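Local coordinates for protein inositol-1-monophosphatase SuhB (Mycobacterium tuberculosis, PDB 2Q74) that probably dephosphorylates inositol 1-phosphate to free myo-inositol, using magnesium as cofactor, in the last step of myo-inositol synthesis from glucose 6-phosphate, at residues E21-V26 and A135-A140; D69-L74 and W101-I106; H162-T167 and A240-E245; M217-R222 and A244-R249; W234-G239 and L262-A267. All blocks are in the same frame, centred on the assembly; numbering follows the deposited sequence.

Contact 1 (E21-V26 and A135-A140); sequences EAAAFV and AVADVA
Ala23 and Val139 bring helix 8-33 closest to the chain leaving strand 130-138, their CA atoms 5.1 Å apart. The Ala23 methyl sits between two partners, with its CB 3.9 Å from Ala137 CB and equally far from Val139 CG2. Val139 uses both branches. CG2 lies against the flank of Ala23, while CG1, anti to the backbone N (chi1 180°), reaches on along the helix. There CG1 touches Ala23 O at 3.7 Å and meets Val26 CG1 at 4.1 Å, the two valine side chains crossing at about a right angle. Ala23 and Val26, three residues apart, thus present one face of the helix, and Ala137 and Val139 alternate onto the same side of the facing chain.

Around this shell, Val121 of the adjoining strand 120-127 packs on both Ala22 and Val139, and Ala19, one turn earlier on the helix, continues the row of small residues against Ala135 and Ala137. Val139 O is hydrogen-bonded to Arg27 NE, which ties the chain just past the strand back to helix 8-33. On another side Glu21 forms a salt bridge with Arg70 of helix 55-74. This is the packing of an outer helix on the seven-stranded sheet. The side-chain contact between 21-26 and 135-140 is purely apolar and buried, and its alanines allow the close backbone approach.

Contact 2 (D69-L74 and W101-I106); sequences DRLAQL and WVLDPI
Leu71 of helix 55-74 spans the gap to Trp101 and Leu103 on strand 100-104, whose backbone stays remote: the nearest CA atoms, of Leu71 and Trp101, are 8.6 Å apart. The bond from CA to CB of Leu71 is directed at the strand, and CG, anti to the carbonyl carbon (chi1 -84°), carries the fork onward. The two methyls then divide the work. CD2 sits squarely over the five-membered ring of Trp101, 3.6 Å from its centroid and 4° off the normal, a CH-pi contact that leaves the six-membered ring to one side. CD1 turns to the root of the indole, 3.8 Å from Trp101 CB, and also meets Leu103 CD1 tip to tip at 3.8 Å.

The indole is further fixed by a hydrogen bond from Trp101 NE1 to Asp78. One residue beyond Leu103 the strand carries Asp104, which begins the Asp-Pro-Ile-Asp-Gly-Thr signature of inositol monophosphatases and, as in relatives, probably binds magnesium. Its OD1 accepts from Ile106 N at 3.2 Å, an Asx turn in which the donor stands above the carboxylate plane. Leu71 also packs on Leu18 of helix 8-33 and on Ile80 of strand 80-81, while Leu11 and Val14 of helix 8-33 touch Trp101. The contact therefore lies where the two N-terminal helices together cover one face of the seven-stranded sheet near its edge strand 80-81.

Contact 3 (H162-T167 and A240-E245); sequences HVLRCT and ALIAAE
Arg165 and Glu245 mark the nearest backbone approach, CA to CA 8.2 Å, where the chain running on from strand 160-163 passes the C-terminal turn of helix 233-245. The apolar part is a single pair: Leu164 CD1 lies 4.4 Å from Ile242 CG2, a light touch between two branched side chains. Leu164 points toward the helix and stays extended to its tip (chi2 -177°), which puts CD1 at the helix flank. Tyr145 and Ala153 pack on both residues, and Ala219 and Ala220 of helix 211-220 add to the surroundings, so the pair belongs to a larger apolar layer.

Arg165 starts out away from the helix, but the turn about CB-CG (chi2 -53°) folds the chain back and brings NH1 to 4.4 Å from Glu245 O. This is too long for a hydrogen bond, and the carbonyl stands oblique to the guanidinium. A water in reach of both Leu164 O and Glu245 O may link them, though not certainly by two bonds at once. The Glu245 carboxylate is engaged by the backbone N atoms of Gly150 and Gly152, at the turn leading into strand 152-157. Just past the helix, Cys166 N probably donates to Ala246 O. Direct contact is thus sparse and split: apolar on the buried side, polar and perhaps water-mediated on the outer side, with the arginine contributing at most a long-range attraction to the carbonyl end of the helix.

Contact 4 (M217-R222 and A244-R249); sequences MVAAGR and AEAGAR
Ala219 and Ala246 form the tight part of this contact, two methyls meeting with CB atoms 3.7 Å apart where helices 211-220 and 233-245 both come to an end. Their CA atoms are 5.2 Å apart, and Ala246 CB also rests on the helix backbone, 3.6 Å from Ala219 O. Beside this close pair the packing eases: Val218 CG1, anti to the backbone N (chi1 172°), reaches Ala248 CB at 4.1 Å.

Each helix closes with a Schellman motif. Gly221 takes phi 94°, and the turn is tied by Arg222 N to Met217 O at 2.7 Å and by Gly221 N to Val218 O. Gly247 repeats the conformation with phi 95°, Gly247 N bonding back to Ala244 O and Ala248 N probably to Ala243 O. This second turn reverses the chain and places Ala246 and Ala248 facing the same helix.

The outer side is looser: Ala220 points away from the other segment, and the polar side chains Arg222 and Arg249 lead off in different directions. Arg222 packs on Gly115 of the second subunit, bringing this end of the helix near the dimer interface, and Arg249 forms a salt bridge with Asp273 of helix 272-280. Ile242 touches Ala219, and Leu223 touches Val218. The contact thus joins the ends of the two helices of the central layer, where the chain enters strand 249-252 of the five-stranded sheet.

Contact 5 (W234-G239 and L262-A267); sequences WDCAAG and LVVVAA
Cys236 packing on Val264 and Leu262 is a helix-on-sheet contact, with the first turn of helix 233-245, in the layer between the two sheets, resting on strand 262-267 of the five-stranded one. The backbones keep their distance, the CA atoms of Cys236 and Val264 being 7.9 Å apart, and the gap is filled by Cys236 from the helix and by Val264 and Leu262 from the strand. Cys236 SG lies between its backbone N and carbonyl carbon (chi1 56°) and projects at the strand, 4.1 Å from Val264 CG2 and 4.4 Å from Leu262 CD1. Cys236 CB backs the same valine methyl at 4.2 Å. Val264 and Leu262, two apart on the strand, face the helix together.

Val231 and Leu215 each touch both Cys236 and Val264, which makes the sulfur part of a wider apolar core. On another side of this turn Asp235 clusters with Asp104 and Asp107, consistent with the magnesium site inferred from relatives, although the exact spacing of the carboxylates is doubtful. The helix is kinked just after, where the N atoms of Ala238 and Gly239 make no bond to the preceding turn. Chemically the contact is wholly apolar, dispersion between a thiol and aliphatic methyls, and the same turn carries Asp235, a probable metal ligand, next to it.

Overall arrangement
From the N terminus, contact 1 closes a loop of 108 residues, bringing helix 8-33 onto strand 130-138. Contact 2 lies within that loop and sets helix 55-74 against strand 100-104, so the two helices form one outer layer on the seven-stranded sheet. After them, contacts 3 and 4 end on the overlapping stretch 240-249, their centres about 4 Å apart; contact 3 joins the chain after edge strand 160-163 to helix 233-245, and contact 4 joins helices 211-220 and 233-245. Contact 5 crosses both and reaches the five-stranded sheet. Helix 233-245, shared by contacts 3, 4 and 5, lies in the central layer and links the two sheets, and its Ala238 touches Val136 of contact 1.

Contact 1 (E21-V26 and A135-A140)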
# COMPACT_ATOMS: atom_id res chain seq x y z
N GLU A 21 -3.48 -20.68 9.41
CA GLU A 21 -4.78 -20.93 10.04
C GLU A 21 -5.48 -19.65 10.43
O GLU A 21 -6.61 -19.42 10.06
CB GLU A 21 -4.59 -21.75 11.31
CG GLU A 21 -4.54 -23.23 11.15
CD GLU A 21 -4.45 -23.90 12.50
OE1 GLU A 21 -5.35 -23.67 13.34
OE2 GLU A 21 -3.45 -24.61 12.73
N ALA A 22 -4.80 -18.84 11.22
CA ALA A 22 -5.36 -17.61 11.76
C ALA A 22 -5.75 -16.63 10.64
O ALA A 22 -6.80 -16.00 10.70
CB ALA A 22 -4.39 -16.97 12.74
N ALA A 23 -4.94 -16.58 9.58
CA ALA A 23 -5.26 -15.74 8.43
C ALA A 23 -6.60 -16.18 7.84
O ALA A 23 -7.49 -15.35 7.60
CB ALA A 23 -4.17 -15.83 7.38
N ALA A 24 -6.75 -17.47 7.63
CA ALA A 24 -8.00 -18.03 7.10
C ALA A 24 -9.21 -17.65 7.96
O ALA A 24 -10.32 -17.41 7.45
CB ALA A 24 -7.89 -19.55 6.99
N PHE A 25 -9.00 -17.61 9.27
CA PHE A 25 -10.07 -17.30 10.23
C PHE A 25 -10.42 -15.82 10.19
O PHE A 25 -11.59 -15.46 10.21
CB PHE A 25 -9.59 -17.69 11.63
CG PHE A 25 -10.59 -17.42 12.72
CD1 PHE A 25 -11.63 -18.29 12.93
CD2 PHE A 25 -10.45 -16.33 13.55
CE1 PHE A 25 -12.55 -18.06 13.96
CE2 PHE A 25 -11.35 -16.08 14.58
CZ PHE A 25 -12.41 -16.95 14.78
N VAL A 26 -9.40 -14.97 10.16
CA VAL A 26 -9.60 -13.53 10.06
C VAL A 26 -10.36 -13.18 8.78
O VAL A 26 -11.29 -12.40 8.78
CB VAL A 26 -8.22 -12.80 10.03
CG1 VAL A 26 -8.37 -11.35 9.64
CG2 VAL A 26 -7.54 -12.95 11.38
N ALA A 135 6.69 -16.13 11.72
CA ALA A 135 5.86 -16.24 10.51
C ALA A 135 4.91 -15.08 10.44
O ALA A 135 4.26 -14.76 11.45
CB ALA A 135 5.08 -17.55 10.49
N VAL A 136 4.84 -14.42 9.29
CA VAL A 136 3.86 -13.33 9.10
C VAL A 136 2.99 -13.69 7.93
O VAL A 136 3.48 -13.94 6.83
CB VAL A 136 4.54 -11.96 8.78
CG1 VAL A 136 3.46 -10.87 8.48
CG2 VAL A 136 5.47 -11.52 9.89
N ALA A 137 1.70 -13.72 8.17
CA ALA A 137 0.74 -14.11 7.13
C ALA A 137 0.14 -12.85 6.60
O ALA A 137 -0.43 -12.11 7.37
CB ALA A 137 -0.36 -14.99 7.70
N ASP A 138 0.29 -12.60 5.30
CA ASP A 138 -0.38 -11.51 4.59
C ASP A 138 -1.78 -12.01 4.24
O ASP A 138 -1.99 -12.68 3.23
CB ASP A 138 0.41 -11.14 3.32
CG ASP A 138 -0.18 -9.92 2.55
OD1 ASP A 138 -1.37 -9.58 2.74
OD2 ASP A 138 0.57 -9.33 1.72
N VAL A 139 -2.74 -11.64 5.09
CA VAL A 139 -4.07 -12.19 5.03
C VAL A 139 -4.71 -12.04 3.64
O VAL A 139 -5.13 -13.03 3.04
CB VAL A 139 -4.96 -11.60 6.16
CG1 VAL A 139 -6.36 -12.17 6.11
CG2 VAL A 139 -4.32 -11.91 7.51
N ALA A 140 -4.76 -10.83 3.11
CA ALA A 140 -5.53 -10.63 1.86
C ALA A 140 -4.79 -11.26 0.67
O ALA A 140 -5.41 -11.68 -0.30
CB ALA A 140 -5.84 -9.17 1.62

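Contact 2 (D69-L74 and W101-I106)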
# COMPACT_ATOMS: atom_id res chain seq x y z
N ASP A 69 -5.59 -21.15 22.04
CA ASP A 69 -6.08 -22.52 22.13
C ASP A 69 -5.18 -23.45 21.35
O ASP A 69 -4.74 -24.46 21.87
CB ASP A 69 -7.52 -22.62 21.62
CG ASP A 69 -8.52 -21.85 22.48
OD1 ASP A 69 -8.22 -21.60 23.67
OD2 ASP A 69 -9.61 -21.48 21.98
N ARG A 70 -4.89 -23.10 20.11
CA ARG A 70 -4.07 -23.96 19.26
C ARG A 70 -2.66 -24.14 19.84
O ARG A 70 -2.05 -25.19 19.69
CB ARG A 70 -4.00 -23.39 17.84
CG ARG A 70 -5.32 -23.48 17.08
CD ARG A 70 -5.63 -24.90 16.65
NE ARG A 70 -4.65 -25.36 15.66
CZ ARG A 70 -4.11 -26.57 15.63
NH1 ARG A 70 -4.40 -27.47 16.56
NH2 ARG A 70 -3.26 -26.88 14.68
N LEU A 71 -2.17 -23.11 20.49
CA LEU A 71 -0.87 -23.18 21.14
C LEU A 71 -0.91 -24.03 22.39
O LEU A 71 0.06 -24.70 22.72
CB LEU A 71 -0.35 -21.78 21.44
CG LEU A 71 0.38 -21.08 20.28
CD1 LEU A 71 0.55 -19.60 20.56
CD2 LEU A 71 1.73 -21.73 20.00
N ALA A 72 -2.06 -24.04 23.07
CA ALA A 72 -2.27 -24.92 24.22
C ALA A 72 -2.16 -26.40 23.83
O ALA A 72 -1.63 -27.20 24.60
CB ALA A 72 -3.63 -24.65 24.85
N GLN A 73 -2.63 -26.74 22.63
CA GLN A 73 -2.64 -28.12 22.16
C GLN A 73 -1.33 -28.49 21.46
O GLN A 73 -0.86 -29.62 21.59
CB GLN A 73 -3.86 -28.42 21.27
CG GLN A 73 -4.66 -27.20 20.92
CD GLN A 73 -5.92 -27.45 20.15
OE1 GLN A 73 -5.88 -27.94 19.03
NE2 GLN A 73 -7.04 -27.07 20.71
N LEU A 74 -0.74 -27.57 20.72
CA LEU A 74 0.49 -27.87 19.98
C LEU A 74 1.76 -27.62 20.81
O LEU A 74 2.74 -28.35 20.68
CB LEU A 74 0.55 -27.06 18.69
CG LEU A 74 -0.50 -27.43 17.64
CD1 LEU A 74 -0.33 -26.59 16.39
CD2 LEU A 74 -0.45 -28.91 17.30
N TRP A 101 5.67 -17.36 22.81
CA TRP A 101 5.03 -16.99 21.56
C TRP A 101 4.53 -15.57 21.64
O TRP A 101 3.70 -15.25 22.48
CB TRP A 101 3.93 -17.98 21.22
CG TRP A 101 4.50 -19.32 21.05
CD1 TRP A 101 4.71 -20.23 22.02
CD2 TRP A 101 5.01 -19.89 19.84
NE1 TRP A 101 5.29 -21.36 21.50
CE2 TRP A 101 5.49 -21.18 20.16
CE3 TRP A 101 5.10 -19.45 18.50
CZ2 TRP A 101 6.06 -22.03 19.21
CZ3 TRP A 101 5.66 -20.29 17.55
CH2 TRP A 101 6.14 -21.58 17.91
N VAL A 102 5.09 -14.71 20.79
CA VAL A 102 4.72 -13.30 20.75
C VAL A 102 3.83 -13.10 19.54
O VAL A 102 4.23 -13.41 18.42
CB VAL A 102 5.95 -12.40 20.57
CG1 VAL A 102 5.57 -10.93 20.68
CG2 VAL A 102 7.03 -12.75 21.61
N LEU A 103 2.62 -12.59 19.75
CA LEU A 103 1.73 -12.52 18.62
C LEU A 103 0.82 -11.30 18.48
O LEU A 103 0.54 -10.60 19.44
CB LEU A 103 0.98 -13.84 18.46
CG LEU A 103 0.08 -14.46 19.52
CD1 LEU A 103 0.45 -15.94 19.66
CD2 LEU A 103 0.21 -13.79 20.83
N ASP A 104 0.43 -11.04 17.23
CA ASP A 104 -0.57 -10.05 16.88
C ASP A 104 -1.51 -10.65 15.82
O ASP A 104 -1.10 -10.90 14.68
CB ASP A 104 0.04 -8.75 16.35
CG ASP A 104 -0.98 -7.61 16.27
OD1 ASP A 104 -2.18 -7.88 16.49
OD2 ASP A 104 -0.60 -6.46 16.00
N PRO A 105 -2.77 -10.89 16.20
CA PRO A 105 -3.76 -11.42 15.27
C PRO A 105 -4.07 -10.52 14.07
O PRO A 105 -4.35 -11.01 12.98
CB PRO A 105 -5.01 -11.55 16.14
CG PRO A 105 -4.49 -11.58 17.54
CD PRO A 105 -3.33 -10.68 17.54
N ILE A 106 -4.05 -9.20 14.29
CA ILE A 106 -4.28 -8.26 13.20
C ILE A 106 -3.37 -7.05 13.37
O ILE A 106 -3.67 -6.13 14.15
CB ILE A 106 -5.75 -7.78 13.14
CG1 ILE A 106 -6.74 -8.96 13.06
CG2 ILE A 106 -5.93 -6.81 11.95
CD1 ILE A 106 -8.17 -8.56 13.29

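Contact 3 (H162-T167 and A240-E245)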
# COMPACT_ATOMS: atom_id res chain seq x y z
N HIS A 162 9.39 -20.04 -1.88
CA HIS A 162 10.49 -19.30 -2.53
C HIS A 162 11.46 -18.72 -1.50
O HIS A 162 11.05 -18.35 -0.41
CB HIS A 162 9.96 -18.16 -3.40
CG HIS A 162 8.61 -18.43 -4.01
ND1 HIS A 162 8.36 -19.53 -4.81
CD2 HIS A 162 7.45 -17.76 -3.91
CE1 HIS A 162 7.10 -19.51 -5.19
NE2 HIS A 162 6.52 -18.45 -4.65
N VAL A 163 12.75 -18.63 -1.86
CA VAL A 163 13.77 -18.06 -0.99
C VAL A 163 13.66 -16.56 -1.06
O VAL A 163 13.47 -16.01 -2.13
CB VAL A 163 15.22 -18.49 -1.39
CG1 VAL A 163 16.27 -17.82 -0.49
CG2 VAL A 163 15.35 -19.98 -1.32
N LEU A 164 13.81 -15.90 0.08
CA LEU A 164 13.80 -14.45 0.12
C LEU A 164 15.20 -13.89 0.26
O LEU A 164 16.06 -14.44 1.00
CB LEU A 164 12.91 -13.96 1.27
CG LEU A 164 11.41 -14.28 1.11
CD1 LEU A 164 10.62 -13.69 2.25
CD2 LEU A 164 10.91 -13.78 -0.23
N ARG A 165 15.41 -12.80 -0.46
CA ARG A 165 16.65 -12.06 -0.45
C ARG A 165 16.36 -10.59 -0.67
O ARG A 165 15.59 -10.22 -1.57
CB ARG A 165 17.59 -12.57 -1.54
CG ARG A 165 18.32 -13.87 -1.19
CD ARG A 165 19.05 -13.75 0.15
NE ARG A 165 20.35 -14.39 0.15
CZ ARG A 165 21.21 -14.35 1.18
NH1 ARG A 165 20.89 -13.72 2.30
NH2 ARG A 165 22.39 -14.96 1.07
N CYS A 166 16.95 -9.74 0.15
CA CYS A 166 16.73 -8.31 0.00
C CYS A 166 17.55 -7.82 -1.18
O CYS A 166 18.33 -8.56 -1.75
CB CYS A 166 17.11 -7.58 1.28
SG CYS A 166 18.75 -7.99 1.81
N THR A 167 17.33 -6.57 -1.55
CA THR A 167 17.92 -6.03 -2.76
C THR A 167 19.40 -5.74 -2.54
O THR A 167 19.89 -5.84 -1.43
CB THR A 167 17.20 -4.73 -3.16
OG1 THR A 167 17.41 -3.75 -2.14
CG2 THR A 167 15.72 -4.95 -3.32
N ALA A 240 11.17 -8.93 11.82
CA ALA A 240 12.57 -8.54 12.00
C ALA A 240 13.49 -9.71 11.63
O ALA A 240 14.45 -9.54 10.87
CB ALA A 240 12.81 -8.09 13.43
N LEU A 241 13.15 -10.89 12.14
CA LEU A 241 13.94 -12.10 11.91
C LEU A 241 13.91 -12.43 10.44
O LEU A 241 14.92 -12.81 9.84
CB LEU A 241 13.35 -13.28 12.70
CG LEU A 241 14.22 -14.44 13.17
CD1 LEU A 241 13.36 -15.74 13.22
CD2 LEU A 241 15.47 -14.67 12.35
N ILE A 242 12.73 -12.30 9.86
CA ILE A 242 12.53 -12.63 8.46
C ILE A 242 13.42 -11.75 7.59
O ILE A 242 14.23 -12.27 6.81
CB ILE A 242 11.07 -12.50 8.04
CG1 ILE A 242 10.21 -13.56 8.78
CG2 ILE A 242 10.99 -12.70 6.54
CD1 ILE A 242 8.71 -13.34 8.72
N ALA A 243 13.31 -10.44 7.76
CA ALA A 243 14.21 -9.51 7.07
C ALA A 243 15.71 -9.89 7.32
O ALA A 243 16.52 -9.94 6.41
CB ALA A 243 13.91 -8.08 7.46
N ALA A 244 16.05 -10.19 8.56
CA ALA A 244 17.45 -10.52 8.91
C ALA A 244 17.89 -11.76 8.14
O ALA A 244 18.91 -11.76 7.48
CB ALA A 244 17.61 -10.73 10.41
N GLU A 245 17.08 -12.79 8.16
CA GLU A 245 17.44 -14.03 7.47
C GLU A 245 17.44 -13.89 5.95
O GLU A 245 17.85 -14.81 5.24
CB GLU A 245 16.49 -15.15 7.88
CG GLU A 245 16.70 -15.66 9.30
CD GLU A 245 18.07 -16.26 9.51
OE1 GLU A 245 18.60 -16.91 8.57
OE2 GLU A 245 18.62 -16.07 10.62
O HOH W 1 16.65 -16.15 2.74

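Contact 4 (M217-R222 and A244-R249)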
# COMPACT_ATOMS: atom_id res chain seq x y z
N MET A 217 8.32 -6.94 3.22
CA MET A 217 8.64 -6.36 1.93
C MET A 217 10.17 -6.21 1.77
O MET A 217 10.75 -6.50 0.72
CB MET A 217 7.91 -5.04 1.75
CG MET A 217 6.43 -5.25 1.47
SD MET A 217 5.58 -3.69 1.11
CE MET A 217 4.89 -3.46 2.73
N VAL A 218 10.81 -5.74 2.84
CA VAL A 218 12.26 -5.55 2.81
C VAL A 218 12.94 -6.90 2.52
O VAL A 218 13.76 -7.01 1.61
CB VAL A 218 12.77 -4.94 4.12
CG1 VAL A 218 14.27 -4.94 4.16
CG2 VAL A 218 12.21 -3.50 4.29
N ALA A 219 12.48 -7.93 3.21
CA ALA A 219 12.94 -9.28 3.01
C ALA A 219 12.74 -9.75 1.57
O ALA A 219 13.61 -10.35 0.99
CB ALA A 219 12.23 -10.21 3.97
N ALA A 220 11.58 -9.48 1.01
CA ALA A 220 11.26 -9.93 -0.34
C ALA A 220 11.90 -9.06 -1.41
O ALA A 220 11.99 -9.48 -2.56
CB ALA A 220 9.78 -9.92 -0.53
N GLY A 221 12.35 -7.86 -1.06
CA GLY A 221 12.93 -6.92 -2.03
C GLY A 221 11.90 -5.95 -2.58
O GLY A 221 12.16 -5.28 -3.57
N ARG A 222 10.74 -5.85 -1.95
CA ARG A 222 9.72 -4.89 -2.39
C ARG A 222 9.93 -3.49 -1.81
O ARG A 222 9.37 -2.53 -2.31
CB ARG A 222 8.34 -5.40 -2.03
CG ARG A 222 8.11 -6.77 -2.59
CD ARG A 222 6.66 -7.15 -2.57
NE ARG A 222 6.50 -8.58 -2.75
CZ ARG A 222 5.33 -9.20 -2.93
NH1 ARG A 222 4.19 -8.51 -2.96
NH2 ARG A 222 5.32 -10.52 -3.08
N ALA A 244 16.05 -10.19 8.56
CA ALA A 244 17.45 -10.52 8.91
C ALA A 244 17.89 -11.76 8.14
O ALA A 244 18.91 -11.76 7.48
CB ALA A 244 17.61 -10.73 10.41
N GLU A 245 17.08 -12.79 8.16
CA GLU A 245 17.44 -14.03 7.47
C GLU A 245 17.44 -13.89 5.95
O GLU A 245 17.85 -14.81 5.24
CB GLU A 245 16.49 -15.15 7.88
CG GLU A 245 16.70 -15.66 9.30
CD GLU A 245 18.07 -16.26 9.51
OE1 GLU A 245 18.60 -16.91 8.57
OE2 GLU A 245 18.62 -16.07 10.62
N ALA A 246 16.97 -12.74 5.47
CA ALA A 246 16.95 -12.43 4.06
C ALA A 246 18.18 -11.60 3.71
O ALA A 246 18.32 -11.13 2.58
CB ALA A 246 15.63 -11.68 3.69
N GLY A 247 19.06 -11.41 4.70
CA GLY A 247 20.33 -10.68 4.52
C GLY A 247 20.26 -9.20 4.89
O GLY A 247 21.24 -8.48 4.76
N ALA A 248 19.10 -8.74 5.35
CA ALA A 248 18.94 -7.33 5.68
C ALA A 248 19.66 -6.98 6.97
O ALA A 248 19.83 -7.80 7.85
CB ALA A 248 17.47 -6.94 5.77
N ARG A 249 20.08 -5.73 7.06
CA ARG A 249 20.58 -5.16 8.28
C ARG A 249 19.37 -4.75 9.12
O ARG A 249 18.50 -4.01 8.65
CB ARG A 249 21.43 -3.95 7.92
CG ARG A 249 22.33 -3.49 9.01
CD ARG A 249 23.62 -4.29 9.08
NE ARG A 249 24.57 -3.55 9.91
CZ ARG A 249 25.28 -2.50 9.52
NH1 ARG A 249 25.18 -2.03 8.29
NH2 ARG A 249 26.13 -1.92 10.38

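Contact 5 (W234-G239 and L262-A267)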
# COMPACT_ATOMS: atom_id res chain seq x y z
N TRP A 234 5.29 -7.28 19.44
CA TRP A 234 4.48 -8.28 18.75
C TRP A 234 4.19 -7.98 17.28
O TRP A 234 3.67 -8.85 16.55
CB TRP A 234 3.18 -8.53 19.51
CG TRP A 234 2.43 -7.32 19.83
CD1 TRP A 234 1.74 -6.52 18.96
CD2 TRP A 234 2.26 -6.74 21.12
NE1 TRP A 234 1.14 -5.48 19.63
CE2 TRP A 234 1.45 -5.58 20.96
CE3 TRP A 234 2.71 -7.08 22.41
CZ2 TRP A 234 1.09 -4.76 22.03
CZ3 TRP A 234 2.35 -6.26 23.48
CH2 TRP A 234 1.55 -5.11 23.28
N ASP A 235 4.53 -6.77 16.83
CA ASP A 235 4.40 -6.42 15.43
C ASP A 235 5.70 -6.45 14.66
O ASP A 235 5.69 -6.44 13.43
CB ASP A 235 3.75 -5.05 15.30
CG ASP A 235 2.29 -5.07 15.67
OD1 ASP A 235 1.64 -6.13 15.47
OD2 ASP A 235 1.78 -4.05 16.17
N CYS A 236 6.83 -6.50 15.34
CA CYS A 236 8.08 -6.52 14.61
C CYS A 236 8.96 -7.75 14.86
O CYS A 236 9.84 -8.03 14.05
CB CYS A 236 8.82 -5.22 14.86
SG CYS A 236 9.13 -4.89 16.59
N ALA A 237 8.70 -8.49 15.93
CA ALA A 237 9.56 -9.61 16.34
C ALA A 237 9.74 -10.64 15.21
O ALA A 237 10.87 -10.95 14.81
CB ALA A 237 9.00 -10.29 17.60
N ALA A 238 8.63 -11.13 14.67
CA ALA A 238 8.65 -12.09 13.55
C ALA A 238 9.27 -11.52 12.26
O ALA A 238 10.24 -12.09 11.73
CB ALA A 238 7.26 -12.56 13.27
N GLY A 239 8.72 -10.41 11.79
CA GLY A 239 9.24 -9.72 10.60
C GLY A 239 10.72 -9.37 10.66
O GLY A 239 11.43 -9.50 9.67
N LEU A 262 9.34 0.07 20.28
CA LEU A 262 10.73 0.02 19.84
C LEU A 262 10.99 0.88 18.61
O LEU A 262 10.07 1.28 17.90
CB LEU A 262 11.14 -1.42 19.51
CG LEU A 262 10.96 -2.48 20.60
CD1 LEU A 262 11.52 -3.80 20.12
CD2 LEU A 262 11.63 -2.08 21.89
N VAL A 263 12.27 1.17 18.38
CA VAL A 263 12.71 1.83 17.17
C VAL A 263 13.28 0.75 16.28
O VAL A 263 14.18 0.02 16.68
CB VAL A 263 13.79 2.87 17.45
CG1 VAL A 263 14.31 3.46 16.15
CG2 VAL A 263 13.23 3.94 18.36
N VAL A 264 12.74 0.66 15.06
CA VAL A 264 13.10 -0.39 14.13
C VAL A 264 13.70 0.22 12.89
O VAL A 264 13.10 1.14 12.29
CB VAL A 264 11.87 -1.21 13.68
CG1 VAL A 264 12.30 -2.39 12.79
CG2 VAL A 264 11.07 -1.69 14.89
N VAL A 265 14.88 -0.28 12.52
CA VAL A 265 15.49 0.02 11.23
C VAL A 265 15.84 -1.29 10.53
O VAL A 265 16.45 -2.18 11.12
CB VAL A 265 16.71 0.92 11.36
CG1 VAL A 265 17.27 1.24 9.98
CG2 VAL A 265 16.34 2.21 12.08
N ALA A 266 15.39 -1.43 9.30
CA ALA A 266 15.68 -2.61 8.49
C ALA A 266 16.03 -2.16 7.08
O ALA A 266 15.28 -1.43 6.47
CB ALA A 266 14.50 -3.54 8.48
N ALA A 267 17.18 -2.58 6.57
CA ALA A 267 17.64 -2.07 5.28
C ALA A 267 18.50 -3.09 4.56
O ALA A 267 19.18 -3.90 5.19
CB ALA A 267 18.44 -0.79 5.50